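Local coordinates for rhamnose ABC transporter, rhamnose-binding protein (Actinomyces odontolyticus ATCC 17982, PDB 5BQ3) that probably binds a sugar, most likely rhamnose, as the solute-binding component of an ABC transporter, at residues I33-N38 / T115-S120; L127-V132 / A279-A284; S146-G151 / F244-G249; G208-H213 / N217-P222; A231-L234 / D238-G241. All coordinates share one frame; numbering follows the deposited sequence.

Interaction 1 of 5, residues I33-N38 / T115-S120; sequences IPKQLN and TFDSDS
Lys35 reaches across to Ser118 in a sparse, mainly polar contact between two loops of the N-terminal lobe, each following the C-terminal end of a parallel strand, 29-33 and 112-116. These strands are not neighbours: strand 88-91 runs between them and takes backbone bonds of Ile33, so the CA atoms of Ile33 and Thr115 stay 9.5 Å apart. Lys35 bridges the gap with its length. Its CG stands anti to the carbonyl carbon (chi1 -79°), and the rest of the chain is extended, carrying NZ to a hydrogen bond of 3.1 Å with Ser118 OG while CE lies 3.7 Å from Ser118 CB. Asp117 turns OD2 toward the same end, 4.1 Å from Lys35 NZ and beyond salt-bridge range. Deeper in, the Phe116 ring presents its edge to Ile33 O, with CE1 4.5 Å away, and packs on Met45 of helix 40-56. Within the second loop, Thr115 OG1 donates to Asp119 OD1 (2.7 Å) nearly in line with the C-O bond; the same carboxylate oxygen pairs with Arg125. The chemistry implies a single hydrogen bond from a probably charged ammonium group to a neutral hydroxyl, with the Asp117 carboxylate probably adding a modest electrostatic pull.

Interaction 2 of 5, residues L127-V132 / A279-A284; sequences LFINQV and AYAGAA
Leu127 opens the contact from the start of strand 127-130, sending its side chain toward helix 271-287, where its CD2 methyl meets Ala281 CB at 3.8 Å. The leucine also touches Val314 of the neighbouring strand and Ile308 of a loop, so the methyl contact belongs to a larger apolar layer. Phe128, next in sequence, turns to the opposite side of the sheet, against Asp119 and Thr313, and has no part in the helix packing; the backbone N of Asn130 stands over the centre of its ring, 4.3 Å above the plane. Ile129 comes back to the helix side. Its CG1 branch lies beside the backbone N (chi1 -42°), and a further bend at chi2 of -62° brings CD1 to within 3.7 Å of Ala281 CB. One alanine methyl is thus met by two branched side chains two residues apart on the strand. Ile129 also rests on Leu274, Val277 and Ala278, an earlier part of the same helix, while the backbones of Leu127 and Ile129 bond with Thr115 on the adjoining strand. Further along, Gln131 touches Leu274 as well. All three residues of the contact are buried and purely apolar where they meet. A helix lying against one face of a parallel sheet, met by alternate strand residues, is characteristic of the Rossmann-like alpha/beta lobes of periplasmic binding proteins.

Interaction 3 of 5, residues S146-G151 / F244-G249; sequences SDQIGG and FLTGLG
Phe244 lies against Gln148 where the end of helix 134-149 packs on strand 244-247, an outermost strand of the parallel sheet in the C-terminal lobe, as in the alpha/beta layers of periplasmic binding proteins. The phenyl ring receives the glutamine over its face: Gln148 CB stands 4.2 Å from the ring centroid, 27° off the normal, a CH-pi contact. The carbonyl oxygen of the same residue also sits over a face, 3.4 Å above the plane and displaced toward the rim. The glutamine side chain, leaving its CA on the side of the backbone N (chi1 -80°) and extended from there, then runs past the ring, its amide plane inclined 68° to the phenyl plane, and NE2 comes 3.4 Å from Phe244 CD1. Leu245 points to the other side of the sheet, onto helix 224-236. Thr246 returns to the helix side and touches Met144 and Val145; its hydroxyl is hydrogen-bonded to Glu265 O. The helix itself finishes just past Gln148, where Ser146 O accepts bonds from the N atoms of both Gly150 and Gly151 and Gly150 takes a positive phi. At the far end of the amide, Gln148 OE1 lies 3.9 Å from Thr246 CB.

Interaction 4 of 5, residues G208-H213 / N217-P222; sequences GLLQAH and NAIVSP
Leu209 and Leu210 of helix 199-212 close on Ile219 of strand 218-221 through apolar contacts alone. Leu209 and Ile219 reach toward each other tip to tip, the CD2 methyl of Leu209 lying 4.0 Å from Ile219 CG1 and 4.1 Å from its CG2. Leu209 achieves this with CG turned away from its own backbone N (chi1 -156°). Leu210 arrives aslant instead: its CB starts off to one side, and the outer part of the chain swings in until CD2 is 3.9 Å from Ile219 CD1. Leu209 CD2 thus touches CG1, CG2 and CD1 of the isoleucine, while Leu210 CD2 meets CD1 alone. Helix and strand follow each other after a short turn, forming the alpha-beta half of a beta-alpha-beta unit in the C-terminal lobe, where strand 218-221 runs between strands 153-159 and 244-247. Further apolar neighbours include Ala191, Val193 and Ala156 beside Leu209, and Leu158 and Val243 beside Ile219. No hydrogen bond joins the two segments; those nearby include His213 N to Leu209 O (2.9 Å) as the helix ends and Ala212 N to Gly208 O (3.0 Å), while on the strand side Ser221 OG bonds to Leu158 O and the Asn217 side chain to Lys154 N.

Interaction 5 of 5, residues A231-L234 / D238-G241; sequences ARYL and DYKG
Leu234 O and, more weakly, Tyr233 O and Tyr239 N all bond to the hydroxyl of Ser237, which in sequence lies between helical residues 231-234 and the loop 238-241. Leu234 O also faces that loop directly, with Lys240 CB 3.3 Å away; Lys240 N is 3.4 Å from this oxygen, at a poor angle for a bond. Lys240 places its CG on the far side of CA-CB from the backbone N (chi1 -165°), and its extended chain leads away from the helix residues, touching Thr262 and Asp260. The apolar half of the contact belongs to Leu234 and Tyr239, whose side chains cross at about a right angle. The CD2 methyl of Leu234 meets Tyr239 CB at 3.8 Å; the leucine also packs on Leu245, Val243 and Thr262. The Tyr239 ring comes near Tyr233, whose OH lies 4.2 Å from Tyr239 CE2. Both tyrosines lean on Leu210 of helix 199-212, and Tyr239 also meets Pro214. The loop thus folds back over the helix terminus on its way to strand 244-247, the turn of an alpha-beta connection in the C-terminal lobe. Across the two segments the contact is mainly apolar, around Leu234 CD2 and Tyr239, which is consistent with the turn being stabilised mainly by packing; carbonyls near the helix end, from Ala231 to Leu234, also accept bonds from serine and threonine hydroxyls, among them Ser237.

From the N terminus, interaction 1 closes first, joining the loop after strand 29-33 to the end of strand 112-116 and spanning 76 residues of the N-terminal lobe. Interaction 2 opens next, on the neighbouring strand 127-130, and closes only at helix 271-287, after the chain has passed through the C-terminal lobe and come back. That long excursion contains interaction 3, between helix 134-149 and strand 244-247, which in turn encloses two short closures in series, interactions 4 and 5. No contacts cross. Interactions 1 and 2 share the six-stranded sheet; interactions 3 and 4 meet on adjacent strands of the other, and interaction 5 touches interaction 3 through Leu245 and interaction 4 through Leu210.

Interaction 1 of 5, residues I33-N38 / T115-S120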
# COMPACT_ATOMS: atom_id res chain seq x y z
N ILE A 33 0.52 12.94 -10.16
CA ILE A 33 -0.84 13.33 -9.80
C ILE A 33 -1.34 12.39 -8.67
O ILE A 33 -1.71 11.25 -8.95
CB ILE A 33 -1.82 13.39 -11.01
CG1 ILE A 33 -1.27 14.28 -12.15
CG2 ILE A 33 -3.21 13.88 -10.55
CD1 ILE A 33 -1.88 14.03 -13.52
N PRO A 34 -1.36 12.87 -7.40
CA PRO A 34 -1.89 12.02 -6.32
C PRO A 34 -3.42 12.03 -6.32
O PRO A 34 -4.04 12.78 -7.09
CB PRO A 34 -1.31 12.67 -5.06
CG PRO A 34 -1.18 14.11 -5.41
CD PRO A 34 -0.97 14.21 -6.90
N LYS A 35 -4.04 11.21 -5.45
CA LYS A 35 -5.50 11.13 -5.29
C LYS A 35 -6.06 12.48 -4.83
O LYS A 35 -7.12 12.91 -5.29
CB LYS A 35 -5.86 10.04 -4.27
CG LYS A 35 -5.80 8.62 -4.79
CD LYS A 35 -6.27 7.64 -3.72
CE LYS A 35 -6.41 6.25 -4.27
NZ LYS A 35 -6.88 5.30 -3.23
N GLN A 36 -5.33 13.14 -3.92
CA GLN A 36 -5.66 14.40 -3.28
C GLN A 36 -4.35 15.11 -2.89
O GLN A 36 -3.37 14.45 -2.55
CB GLN A 36 -6.52 14.10 -2.04
CG GLN A 36 -7.04 15.29 -1.26
CD GLN A 36 -7.89 14.87 -0.08
OE1 GLN A 36 -9.12 15.04 -0.07
NE2 GLN A 36 -7.26 14.31 0.94
N LEU A 37 -4.34 16.45 -2.94
CA LEU A 37 -3.18 17.24 -2.54
C LEU A 37 -3.11 17.38 -1.02
O LEU A 37 -4.14 17.34 -0.34
CB LEU A 37 -3.20 18.65 -3.18
CG LEU A 37 -2.78 18.78 -4.64
CD1 LEU A 37 -2.89 20.22 -5.08
CD2 LEU A 37 -1.34 18.31 -4.87
N ASN A 38 -1.88 17.57 -0.50
CA ASN A 38 -1.52 17.79 0.91
C ASN A 38 -2.03 16.68 1.85
O ASN A 38 -2.54 16.96 2.94
CB ASN A 38 -1.99 19.19 1.38
CG ASN A 38 -1.60 20.33 0.47
OD1 ASN A 38 -2.46 21.03 -0.08
ND2 ASN A 38 -0.31 20.53 0.25
N THR A 115 0.77 4.11 -13.46
CA THR A 115 -0.13 4.20 -12.30
C THR A 115 0.59 3.62 -11.08
O THR A 115 1.38 2.70 -11.23
CB THR A 115 -1.48 3.53 -12.56
OG1 THR A 115 -1.28 2.20 -13.02
CG2 THR A 115 -2.35 4.30 -13.55
N PHE A 116 0.34 4.18 -9.89
CA PHE A 116 0.95 3.71 -8.64
C PHE A 116 -0.07 3.80 -7.49
O PHE A 116 -1.00 4.60 -7.57
CB PHE A 116 2.28 4.44 -8.32
CG PHE A 116 2.36 5.93 -8.03
CD1 PHE A 116 1.30 6.78 -8.32
CD2 PHE A 116 3.52 6.48 -7.49
CE1 PHE A 116 1.38 8.15 -8.05
CE2 PHE A 116 3.60 7.86 -7.23
CZ PHE A 116 2.53 8.68 -7.52
N ASP A 117 0.09 2.95 -6.46
CA ASP A 117 -0.79 2.83 -5.27
C ASP A 117 -2.14 2.21 -5.71
O ASP A 117 -2.40 1.04 -5.41
CB ASP A 117 -0.97 4.18 -4.53
CG ASP A 117 -1.98 4.19 -3.39
OD1 ASP A 117 -1.88 3.33 -2.49
OD2 ASP A 117 -2.82 5.11 -3.36
N SER A 118 -2.97 2.98 -6.44
CA SER A 118 -4.26 2.54 -6.97
C SER A 118 -4.24 2.59 -8.50
O SER A 118 -3.90 3.62 -9.09
CB SER A 118 -5.39 3.38 -6.41
OG SER A 118 -5.53 3.14 -5.02
N ASP A 119 -4.60 1.46 -9.12
CA ASP A 119 -4.61 1.28 -10.57
C ASP A 119 -5.89 1.80 -11.23
O ASP A 119 -6.92 2.00 -10.58
CB ASP A 119 -4.45 -0.22 -10.90
CG ASP A 119 -3.93 -0.54 -12.30
OD1 ASP A 119 -3.30 0.36 -12.91
OD2 ASP A 119 -4.14 -1.68 -12.77
N SER A 120 -5.80 2.00 -12.55
CA SER A 120 -6.90 2.33 -13.44
C SER A 120 -7.30 1.02 -14.14
O SER A 120 -6.91 -0.05 -13.65
CB SER A 120 -6.48 3.42 -14.42
OG SER A 120 -5.46 2.97 -15.30

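Interaction 2 of 5, residues L127-V132 / A279-A284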
# COMPACT_ATOMS: atom_id res chain seq x y z
N LEU A 127 2.05 0.88 -17.55
CA LEU A 127 2.59 0.13 -16.41
C LEU A 127 1.88 0.50 -15.11
O LEU A 127 1.48 1.65 -14.93
CB LEU A 127 4.09 0.46 -16.28
CG LEU A 127 5.10 -0.68 -16.09
CD1 LEU A 127 5.09 -1.65 -17.27
CD2 LEU A 127 6.49 -0.13 -15.95
N PHE A 128 1.75 -0.47 -14.18
CA PHE A 128 1.19 -0.27 -12.84
C PHE A 128 2.24 -0.67 -11.79
O PHE A 128 2.84 -1.74 -11.90
CB PHE A 128 -0.14 -1.02 -12.63
CG PHE A 128 -0.66 -1.03 -11.20
CD1 PHE A 128 -0.89 0.16 -10.51
CD2 PHE A 128 -0.94 -2.23 -10.55
CE1 PHE A 128 -1.35 0.15 -9.19
CE2 PHE A 128 -1.41 -2.24 -9.24
CZ PHE A 128 -1.62 -1.05 -8.57
N ILE A 129 2.48 0.21 -10.80
CA ILE A 129 3.43 -0.03 -9.71
C ILE A 129 2.63 -0.29 -8.44
O ILE A 129 1.97 0.62 -7.92
CB ILE A 129 4.46 1.14 -9.53
CG1 ILE A 129 5.01 1.68 -10.89
CG2 ILE A 129 5.60 0.74 -8.57
CD1 ILE A 129 5.82 0.70 -11.81
N ASN A 130 2.67 -1.54 -7.96
CA ASN A 130 1.98 -1.94 -6.73
C ASN A 130 2.98 -2.00 -5.58
O ASN A 130 4.10 -2.48 -5.76
CB ASN A 130 1.28 -3.29 -6.92
CG ASN A 130 0.08 -3.54 -6.03
OD1 ASN A 130 -0.33 -2.72 -5.20
ND2 ASN A 130 -0.52 -4.70 -6.22
N GLN A 131 2.58 -1.49 -4.41
CA GLN A 131 3.40 -1.46 -3.19
C GLN A 131 3.78 -2.87 -2.77
O GLN A 131 4.96 -3.17 -2.58
CB GLN A 131 2.65 -0.79 -2.02
CG GLN A 131 2.00 0.55 -2.33
CD GLN A 131 0.53 0.42 -2.61
OE1 GLN A 131 0.11 -0.19 -3.60
NE2 GLN A 131 -0.29 1.02 -1.75
N VAL A 132 2.77 -3.74 -2.62
CA VAL A 132 2.86 -5.11 -2.13
C VAL A 132 1.92 -6.04 -2.92
O VAL A 132 0.89 -5.59 -3.43
CB VAL A 132 2.51 -5.15 -0.60
CG1 VAL A 132 3.65 -4.60 0.24
CG2 VAL A 132 1.22 -4.40 -0.30
N ALA A 279 8.90 6.52 -10.79
CA ALA A 279 9.65 7.54 -11.53
C ALA A 279 10.71 6.89 -12.42
O ALA A 279 10.92 7.37 -13.53
CB ALA A 279 10.28 8.52 -10.56
N TYR A 280 11.34 5.80 -11.94
CA TYR A 280 12.35 5.05 -12.70
C TYR A 280 11.69 4.22 -13.80
O TYR A 280 12.28 4.05 -14.87
CB TYR A 280 13.20 4.16 -11.78
CG TYR A 280 14.42 4.87 -11.22
CD1 TYR A 280 15.62 4.89 -11.92
CD2 TYR A 280 14.36 5.54 -10.01
CE1 TYR A 280 16.74 5.55 -11.42
CE2 TYR A 280 15.47 6.21 -9.49
CZ TYR A 280 16.66 6.22 -10.21
OH TYR A 280 17.76 6.87 -9.70
N ALA A 281 10.47 3.71 -13.53
CA ALA A 281 9.66 2.92 -14.47
C ALA A 281 9.21 3.78 -15.65
O ALA A 281 9.23 3.31 -16.78
CB ALA A 281 8.46 2.32 -13.76
N GLY A 282 8.83 5.02 -15.36
CA GLY A 282 8.39 5.99 -16.35
C GLY A 282 9.52 6.48 -17.23
O GLY A 282 9.34 6.68 -18.43
N ALA A 283 10.71 6.67 -16.62
CA ALA A 283 11.94 7.09 -17.30
C ALA A 283 12.43 6.01 -18.25
O ALA A 283 12.94 6.34 -19.33
CB ALA A 283 13.01 7.42 -16.27
N ALA A 284 12.27 4.73 -17.87
CA ALA A 284 12.66 3.56 -18.66
C ALA A 284 11.77 3.40 -19.90
O ALA A 284 12.27 3.04 -20.96
CB ALA A 284 12.58 2.31 -17.80

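Interaction 3 of 5, residues S146-G151 / F244-G249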
# COMPACT_ATOMS: atom_id res chain seq x y z
N SER A 146 1.78 -16.17 14.13
CA SER A 146 2.41 -17.43 14.49
C SER A 146 3.62 -17.23 15.41
O SER A 146 3.75 -17.94 16.40
CB SER A 146 2.84 -18.19 13.23
OG SER A 146 3.19 -19.53 13.53
N ASP A 147 4.46 -16.22 15.10
CA ASP A 147 5.65 -15.87 15.87
C ASP A 147 5.29 -15.34 17.28
O ASP A 147 5.94 -15.72 18.25
CB ASP A 147 6.48 -14.82 15.10
CG ASP A 147 7.73 -14.31 15.80
OD1 ASP A 147 8.59 -15.15 16.17
OD2 ASP A 147 7.87 -13.08 15.94
N GLN A 148 4.24 -14.49 17.38
CA GLN A 148 3.81 -13.88 18.63
C GLN A 148 3.02 -14.86 19.52
O GLN A 148 3.27 -14.88 20.73
CB GLN A 148 2.99 -12.62 18.36
CG GLN A 148 3.87 -11.40 18.05
CD GLN A 148 3.09 -10.21 17.52
OE1 GLN A 148 3.31 -9.77 16.39
NE2 GLN A 148 2.20 -9.65 18.33
N ILE A 149 2.07 -15.65 18.95
CA ILE A 149 1.25 -16.60 19.72
C ILE A 149 2.08 -17.82 20.17
O ILE A 149 1.75 -18.44 21.18
CB ILE A 149 -0.06 -17.05 19.01
CG1 ILE A 149 0.21 -17.73 17.63
CG2 ILE A 149 -1.04 -15.89 18.90
CD1 ILE A 149 -1.02 -18.31 16.92
N GLY A 150 3.14 -18.13 19.43
CA GLY A 150 4.02 -19.25 19.74
C GLY A 150 3.72 -20.51 18.96
O GLY A 150 3.94 -21.61 19.48
N GLY A 151 3.23 -20.36 17.73
CA GLY A 151 2.93 -21.47 16.83
C GLY A 151 1.49 -21.92 16.76
O GLY A 151 1.06 -22.46 15.74
N PHE A 244 -2.17 -10.38 22.13
CA PHE A 244 -1.30 -9.78 21.12
C PHE A 244 -2.11 -9.09 20.02
O PHE A 244 -3.20 -9.55 19.69
CB PHE A 244 -0.38 -10.84 20.49
CG PHE A 244 0.65 -11.41 21.43
CD1 PHE A 244 1.90 -10.82 21.56
CD2 PHE A 244 0.38 -12.55 22.18
CE1 PHE A 244 2.85 -11.34 22.44
CE2 PHE A 244 1.33 -13.07 23.06
CZ PHE A 244 2.56 -12.47 23.18
N LEU A 245 -1.58 -8.00 19.46
CA LEU A 245 -2.25 -7.29 18.39
C LEU A 245 -1.26 -7.01 17.26
O LEU A 245 -0.20 -6.42 17.47
CB LEU A 245 -2.92 -5.99 18.87
CG LEU A 245 -3.55 -5.10 17.77
CD1 LEU A 245 -4.77 -5.74 17.14
CD2 LEU A 245 -3.88 -3.75 18.30
N THR A 246 -1.64 -7.44 16.06
CA THR A 246 -0.86 -7.26 14.85
C THR A 246 -1.83 -6.99 13.68
O THR A 246 -3.05 -7.02 13.85
CB THR A 246 0.09 -8.46 14.63
OG1 THR A 246 0.97 -8.16 13.55
CG2 THR A 246 -0.64 -9.76 14.37
N GLY A 247 -1.26 -6.70 12.52
CA GLY A 247 -2.01 -6.41 11.31
C GLY A 247 -1.31 -5.36 10.48
O GLY A 247 -0.08 -5.38 10.37
N LEU A 248 -2.10 -4.44 9.91
CA LEU A 248 -1.58 -3.36 9.08
C LEU A 248 -1.89 -2.01 9.72
O LEU A 248 -3.06 -1.70 9.92
CB LEU A 248 -2.15 -3.44 7.65
CG LEU A 248 -2.02 -4.78 6.93
CD1 LEU A 248 -2.98 -4.87 5.79
CD2 LEU A 248 -0.60 -5.02 6.43
N GLY A 249 -0.85 -1.26 10.06
CA GLY A 249 -0.98 0.04 10.72
C GLY A 249 -0.03 1.14 10.27
O GLY A 249 0.85 0.91 9.44

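Interaction 4 of 5, residues G208-H213 / N217-P222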
# COMPACT_ATOMS: atom_id res chain seq x y z
N GLY A 208 -16.33 -6.05 22.35
CA GLY A 208 -17.22 -7.20 22.26
C GLY A 208 -16.51 -8.49 21.92
O GLY A 208 -16.98 -9.57 22.29
N LEU A 209 -15.36 -8.39 21.22
CA LEU A 209 -14.50 -9.50 20.81
C LEU A 209 -13.93 -10.22 22.04
O LEU A 209 -13.93 -11.45 22.07
CB LEU A 209 -13.37 -8.96 19.92
CG LEU A 209 -12.69 -9.90 18.93
CD1 LEU A 209 -13.68 -10.50 17.95
CD2 LEU A 209 -11.62 -9.15 18.15
N LEU A 210 -13.47 -9.46 23.05
CA LEU A 210 -12.91 -10.00 24.29
C LEU A 210 -14.03 -10.45 25.24
O LEU A 210 -13.77 -11.23 26.15
CB LEU A 210 -11.99 -8.97 24.98
CG LEU A 210 -10.49 -8.95 24.61
CD1 LEU A 210 -9.82 -10.31 24.77
CD2 LEU A 210 -10.24 -8.35 23.23
N GLN A 211 -15.27 -9.97 25.02
CA GLN A 211 -16.45 -10.35 25.80
C GLN A 211 -16.95 -11.73 25.36
O GLN A 211 -17.27 -12.57 26.20
CB GLN A 211 -17.56 -9.30 25.68
CG GLN A 211 -17.35 -8.08 26.57
CD GLN A 211 -18.31 -6.94 26.32
OE1 GLN A 211 -19.26 -7.03 25.52
NE2 GLN A 211 -18.08 -5.82 27.00
N ALA A 212 -16.99 -11.97 24.03
CA ALA A 212 -17.43 -13.23 23.41
C ALA A 212 -16.31 -14.28 23.39
O ALA A 212 -16.61 -15.47 23.45
CB ALA A 212 -17.91 -12.97 21.99
N HIS A 213 -15.04 -13.84 23.30
CA HIS A 213 -13.87 -14.72 23.28
C HIS A 213 -12.81 -14.22 24.30
O HIS A 213 -11.85 -13.57 23.89
CB HIS A 213 -13.28 -14.81 21.86
CG HIS A 213 -14.24 -15.30 20.83
ND1 HIS A 213 -15.00 -14.42 20.08
CD2 HIS A 213 -14.55 -16.56 20.45
CE1 HIS A 213 -15.73 -15.17 19.27
NE2 HIS A 213 -15.49 -16.46 19.46
N ASN A 217 -5.90 -15.32 22.12
CA ASN A 217 -4.44 -15.22 22.14
C ASN A 217 -3.95 -13.98 21.39
O ASN A 217 -2.99 -13.35 21.83
CB ASN A 217 -3.79 -16.48 21.55
CG ASN A 217 -3.89 -17.69 22.44
OD1 ASN A 217 -4.88 -18.44 22.41
ND2 ASN A 217 -2.86 -17.94 23.22
N ALA A 218 -4.60 -13.64 20.25
CA ALA A 218 -4.22 -12.50 19.41
C ALA A 218 -5.37 -11.98 18.53
O ALA A 218 -6.37 -12.67 18.33
CB ALA A 218 -3.05 -12.87 18.51
N ILE A 219 -5.20 -10.75 18.01
CA ILE A 219 -6.13 -10.08 17.09
C ILE A 219 -5.34 -9.61 15.86
O ILE A 219 -4.30 -8.96 16.01
CB ILE A 219 -6.92 -8.90 17.76
CG1 ILE A 219 -7.71 -9.37 19.00
CG2 ILE A 219 -7.86 -8.22 16.75
CD1 ILE A 219 -8.11 -8.29 20.00
N VAL A 220 -5.82 -9.95 14.66
CA VAL A 220 -5.26 -9.51 13.37
C VAL A 220 -6.16 -8.42 12.84
O VAL A 220 -7.36 -8.66 12.67
CB VAL A 220 -5.08 -10.65 12.33
CG1 VAL A 220 -4.26 -10.16 11.13
CG2 VAL A 220 -4.43 -11.87 12.94
N SER A 221 -5.61 -7.22 12.60
CA SER A 221 -6.41 -6.12 12.09
C SER A 221 -5.83 -5.61 10.76
O SER A 221 -4.93 -4.78 10.76
CB SER A 221 -6.55 -5.00 13.11
OG SER A 221 -7.79 -4.34 12.94
N PRO A 222 -6.33 -6.12 9.60
CA PRO A 222 -5.79 -5.67 8.31
C PRO A 222 -6.36 -4.31 7.88
O PRO A 222 -6.77 -4.14 6.73
CB PRO A 222 -6.18 -6.81 7.36
CG PRO A 222 -7.44 -7.36 7.94
CD PRO A 222 -7.41 -7.12 9.42

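Interaction 5 of 5, residues A231-L234 / D238-G241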
# COMPACT_ATOMS: atom_id res chain seq x y z
N ALA A 231 -5.83 -1.20 19.64
CA ALA A 231 -4.67 -0.90 20.48
C ALA A 231 -5.06 0.02 21.63
O ALA A 231 -4.58 -0.18 22.75
CB ALA A 231 -3.58 -0.25 19.65
N ARG A 232 -5.98 0.98 21.37
CA ARG A 232 -6.48 1.92 22.37
C ARG A 232 -7.32 1.18 23.42
O ARG A 232 -7.27 1.54 24.60
CB ARG A 232 -7.30 3.03 21.71
CG ARG A 232 -7.44 4.28 22.58
CD ARG A 232 -8.05 5.46 21.85
NE ARG A 232 -9.48 5.28 21.60
CZ ARG A 232 -10.01 5.03 20.41
NH1 ARG A 232 -9.23 4.93 19.34
NH2 ARG A 232 -11.32 4.89 20.28
N TYR A 233 -8.05 0.13 23.00
CA TYR A 233 -8.87 -0.69 23.90
C TYR A 233 -7.98 -1.58 24.78
O TYR A 233 -8.18 -1.61 25.99
CB TYR A 233 -9.90 -1.54 23.13
CG TYR A 233 -10.57 -2.59 23.99
CD1 TYR A 233 -11.52 -2.24 24.95
CD2 TYR A 233 -10.22 -3.94 23.88
CE1 TYR A 233 -12.11 -3.20 25.77
CE2 TYR A 233 -10.80 -4.90 24.70
CZ TYR A 233 -11.75 -4.54 25.64
OH TYR A 233 -12.33 -5.49 26.44
N LEU A 234 -7.04 -2.33 24.16
CA LEU A 234 -6.15 -3.27 24.84
C LEU A 234 -5.25 -2.59 25.88
O LEU A 234 -5.08 -3.13 26.97
CB LEU A 234 -5.30 -4.06 23.85
CG LEU A 234 -6.04 -5.13 23.03
CD1 LEU A 234 -5.31 -5.42 21.75
CD2 LEU A 234 -6.23 -6.41 23.83
N ASP A 238 -7.40 -4.90 30.95
CA ASP A 238 -6.60 -5.89 31.69
C ASP A 238 -5.86 -6.86 30.74
O ASP A 238 -4.99 -7.60 31.19
CB ASP A 238 -7.51 -6.69 32.65
CG ASP A 238 -8.22 -5.89 33.73
OD1 ASP A 238 -8.35 -4.66 33.58
OD2 ASP A 238 -8.67 -6.51 34.72
N TYR A 239 -6.21 -6.83 29.43
CA TYR A 239 -5.64 -7.70 28.40
C TYR A 239 -4.35 -7.13 27.78
O TYR A 239 -3.82 -7.73 26.84
CB TYR A 239 -6.68 -7.96 27.29
CG TYR A 239 -7.93 -8.68 27.77
CD1 TYR A 239 -7.92 -10.06 27.99
CD2 TYR A 239 -9.12 -8.00 27.97
CE1 TYR A 239 -9.06 -10.72 28.43
CE2 TYR A 239 -10.27 -8.65 28.39
CZ TYR A 239 -10.24 -10.02 28.62
OH TYR A 239 -11.37 -10.67 29.05
N LYS A 240 -3.82 -6.00 28.32
CA LYS A 240 -2.59 -5.36 27.84
C LYS A 240 -1.40 -6.32 28.02
O LYS A 240 -1.12 -6.77 29.13
CB LYS A 240 -2.33 -4.03 28.58
CG LYS A 240 -1.28 -3.15 27.89
CD LYS A 240 -0.90 -1.95 28.75
CE LYS A 240 0.21 -1.15 28.12
NZ LYS A 240 0.63 -0.01 28.98
N GLY A 241 -0.74 -6.64 26.91
CA GLY A 241 0.39 -7.56 26.88
C GLY A 241 0.01 -9.02 26.81
O GLY A 241 0.78 -9.83 26.28